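Local coordinates for disulfide isomerase DsbG N-terminal domain-containing protein (Helicobacter pylori, PDB 3TDG) that probably works in the periplasm as a thioredoxin-fold oxidoreductase of the DsbG type, handling disulfide bonds in exported proteins, at residues 189-194 with 236-241. Numbering follows the deposited sequence.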
ATOM      1  N   ASN A 189      27.316  22.514  -5.226  1.00 43.48           N
ATOM      2  CA  ASN A 189      28.260  23.085  -4.267  1.00 43.08           C
ATOM      3  C   ASN A 189      28.137  22.473  -2.862  1.00 41.92           C
ATOM      4  O   ASN A 189      29.137  22.365  -2.143  1.00 41.91           O
ATOM      5  CB  ASN A 189      28.122  24.608  -4.225  1.00 43.26           C
ATOM      6  CG  ASN A 189      28.706  25.288  -5.472  1.00 47.45           C
ATOM      7  OD1 ASN A 189      29.634  24.772  -6.104  1.00 48.12           O
ATOM      8  ND2 ASN A 189      28.154  26.451  -5.825  1.00 49.15           N
ATOM      9  N   SER A 190      26.916  22.065  -2.499  1.00 40.30           N
ATOM     10  CA  SER A 190      26.656  21.348  -1.243  1.00 39.48           C
ATOM     11  C   SER A 190      27.433  20.021  -1.240  1.00 38.98           C
ATOM     12  O   SER A 190      28.233  19.755  -0.339  1.00 38.57           O
ATOM     13  CB  SER A 190      25.153  21.062  -1.085  1.00 39.17           C
ATOM     14  OG  SER A 190      24.386  22.255  -0.983  1.00 37.49           O
ATOM     15  N   ALA A 191      27.218  19.221  -2.285  1.00 38.74           N
ATOM     16  CA  ALA A 191      27.887  17.929  -2.430  1.00 39.06           C
ATOM     17  C   ALA A 191      29.415  18.080  -2.382  1.00 39.32           C
ATOM     18  O   ALA A 191      30.116  17.345  -1.669  1.00 39.49           O
ATOM     19  CB  ALA A 191      27.424  17.238  -3.725  1.00 38.87           C
ATOM     20  N   LYS A 192      29.920  19.074  -3.106  1.00 39.19           N
ATOM     21  CA  LYS A 192      31.349  19.345  -3.145  1.00 39.61           C
ATOM     22  C   LYS A 192      31.902  19.752  -1.788  1.00 38.57           C
ATOM     23  O   LYS A 192      32.939  19.265  -1.357  1.00 38.90           O
ATOM     24  CB  LYS A 192      31.621  20.429  -4.196  1.00 40.26           C
ATOM     25  CG  LYS A 192      33.068  20.748  -4.403  1.00 43.56           C
ATOM     26  CD  LYS A 192      33.293  21.374  -5.794  1.00 49.01           C
ATOM     27  CE  LYS A 192      34.587  22.193  -5.809  1.00 52.21           C
ATOM     28  NZ  LYS A 192      35.727  21.506  -5.092  1.00 54.83           N
ATOM     29  N   LYS A 193      31.215  20.652  -1.102  1.00 38.02           N
ATOM     30  CA  LYS A 193      31.628  21.008   0.242  1.00 36.87           C
ATOM     31  C   LYS A 193      31.525  19.821   1.202  1.00 35.92           C
ATOM     32  O   LYS A 193      32.414  19.599   2.008  1.00 35.28           O
ATOM     33  CB  LYS A 193      30.822  22.210   0.749  1.00 37.56           C
ATOM     34  CG  LYS A 193      31.307  23.554   0.163  1.00 38.92           C
ATOM     35  CD  LYS A 193      30.846  24.736   1.003  1.00 41.57           C
ATOM     36  CE  LYS A 193      31.361  26.092   0.414  1.00 41.80           C
ATOM     37  NZ  LYS A 193      30.989  27.223   1.303  1.00 41.58           N
ATOM     38  N   ALA A 194      30.432  19.066   1.134  1.00 35.68           N
ATOM     39  CA  ALA A 194      30.306  17.849   1.965  1.00 35.57           C
ATOM     40  C   ALA A 194      31.483  16.889   1.727  1.00 35.76           C
ATOM     41  O   ALA A 194      32.050  16.353   2.679  1.00 36.31           O
ATOM     42  CB  ALA A 194      28.955  17.142   1.686  1.00 34.84           C
ATOM     43  N   ASP A 236      35.864  10.052  -5.417  1.00 62.18           N
ATOM     44  CA  ASP A 236      35.395   8.957  -4.571  1.00 60.85           C
ATOM     45  C   ASP A 236      34.455   9.467  -3.471  1.00 59.33           C
ATOM     46  O   ASP A 236      33.359   8.930  -3.276  1.00 58.76           O
ATOM     47  CB  ASP A 236      36.595   8.240  -3.936  1.00 61.27           C
ATOM     48  CG  ASP A 236      37.631   9.218  -3.334  1.00 63.26           C
ATOM     49  OD1 ASP A 236      37.815  10.347  -3.864  1.00 65.05           O
ATOM     50  OD2 ASP A 236      38.275   8.857  -2.321  1.00 64.67           O
ATOM     51  N   LEU A 237      34.884  10.517  -2.775  1.00 57.07           N
ATOM     52  CA  LEU A 237      34.114  11.038  -1.661  1.00 55.31           C
ATOM     53  C   LEU A 237      32.822  11.709  -2.117  1.00 54.51           C
ATOM     54  O   LEU A 237      31.817  11.623  -1.414  1.00 53.85           O
ATOM     55  CB  LEU A 237      34.958  11.964  -0.788  1.00 54.68           C
ATOM     56  CG  LEU A 237      36.102  11.268  -0.042  1.00 54.75           C
ATOM     57  CD1 LEU A 237      36.922  12.270   0.706  1.00 53.11           C
ATOM     58  CD2 LEU A 237      35.619  10.179   0.915  1.00 55.08           C
ATOM     59  N   ARG A 238      32.834  12.339  -3.295  1.00 53.67           N
ATOM     60  CA  ARG A 238      31.620  12.976  -3.804  1.00 53.60           C
ATOM     61  C   ARG A 238      30.528  11.941  -4.041  1.00 52.71           C
ATOM     62  O   ARG A 238      29.379  12.178  -3.691  1.00 52.79           O
ATOM     63  CB  ARG A 238      31.848  13.817  -5.064  1.00 54.09           C
ATOM     64  CG  ARG A 238      30.823  14.975  -5.199  1.00 57.31           C
ATOM     65  CD  ARG A 238      30.269  15.203  -6.624  1.00 62.09           C
ATOM     66  NE  ARG A 238      31.219  14.818  -7.673  1.00 66.54           N
ATOM     67  CZ  ARG A 238      31.025  13.825  -8.543  1.00 68.16           C
ATOM     68  NH1 ARG A 238      29.895  13.119  -8.516  1.00 69.12           N
ATOM     69  NH2 ARG A 238      31.957  13.542  -9.450  1.00 68.22           N
ATOM     70  N   THR A 239      30.896  10.790  -4.602  1.00 51.49           N
ATOM     71  CA  THR A 239      29.961   9.677  -4.793  1.00 50.20           C
ATOM     72  C   THR A 239      29.417   9.131  -3.461  1.00 48.88           C
ATOM     73  O   THR A 239      28.225   8.851  -3.346  1.00 48.70           O
ATOM     74  CB  THR A 239      30.614   8.532  -5.600  1.00 50.45           C
ATOM     75  OG1 THR A 239      31.192   9.075  -6.793  1.00 52.61           O
ATOM     76  CG2 THR A 239      29.585   7.462  -5.982  1.00 50.19           C
ATOM     77  N   LYS A 240      30.295   8.980  -2.473  1.00 47.14           N
ATOM     78  CA  LYS A 240      29.898   8.575  -1.127  1.00 46.02           C
ATOM     79  C   LYS A 240      28.907   9.588  -0.515  1.00 44.98           C
ATOM     80  O   LYS A 240      27.877   9.203   0.063  1.00 43.52           O
ATOM     81  CB  LYS A 240      31.126   8.426  -0.228  1.00 46.00           C
ATOM     82  CG  LYS A 240      30.801   7.790   1.093  1.00 46.61           C
ATOM     83  CD  LYS A 240      31.943   7.882   2.073  1.00 48.82           C
ATOM     84  CE  LYS A 240      31.827   6.735   3.071  1.00 49.56           C
ATOM     85  NZ  LYS A 240      32.753   6.862   4.223  1.00 52.25           N
ATOM     86  N   VAL A 241      29.226  10.877  -0.661  1.00 43.96           N
ATOM     87  CA  VAL A 241      28.308  11.958  -0.276  1.00 42.56           C
ATOM     88  C   VAL A 241      26.959  11.827  -0.991  1.00 42.93           C
ATOM     89  O   VAL A 241      25.904  11.896  -0.340  1.00 41.65           O
ATOM     90  CB  VAL A 241      28.926  13.366  -0.517  1.00 42.71           C
ATOM     91  CG1 VAL A 241      27.861  14.463  -0.461  1.00 39.67           C
ATOM     92  CG2 VAL A 241      30.039  13.634   0.506  1.00 41.26           C
TER
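Where A191 and A194 meet R238 and V241, two helical segments run at 117° between their N-to-C directions, with axes 8.8 Å apart at closest approach; the CA atoms of A191 and R238 are 6.4 Å from each other. Two alanines, one turn apart, suit the place because their small methyl groups let the helix surfaces meet there. V241 meets them with its branched side chain: CG1 touches both alanines, CG2 only A194. CG1, anti to the backbone N (chi1 165°), meets A194 CB at 3.6 Å and also lies 3.9 Å from A191 O, while V241 CG2 rests against A194, 3.8 Å from the carbonyl carbon A194 C. The methyl of A194 thus sits against the fork of V241, burying apolar surface without polar bonds between the segments. R238 joins with its aliphatic part: CG comes within 4.3 Å of A191 CB, and the guanidinium group is engaged instead by E233, E235 and E242 in salt bridges. Long and flexible, an arginine can lend methylenes to the packing and keep its charge among carboxylates. The contact is helix–helix packing through small residues, joining helices 188-206 and 235-249 in the helical part of the thioredoxin-fold domain.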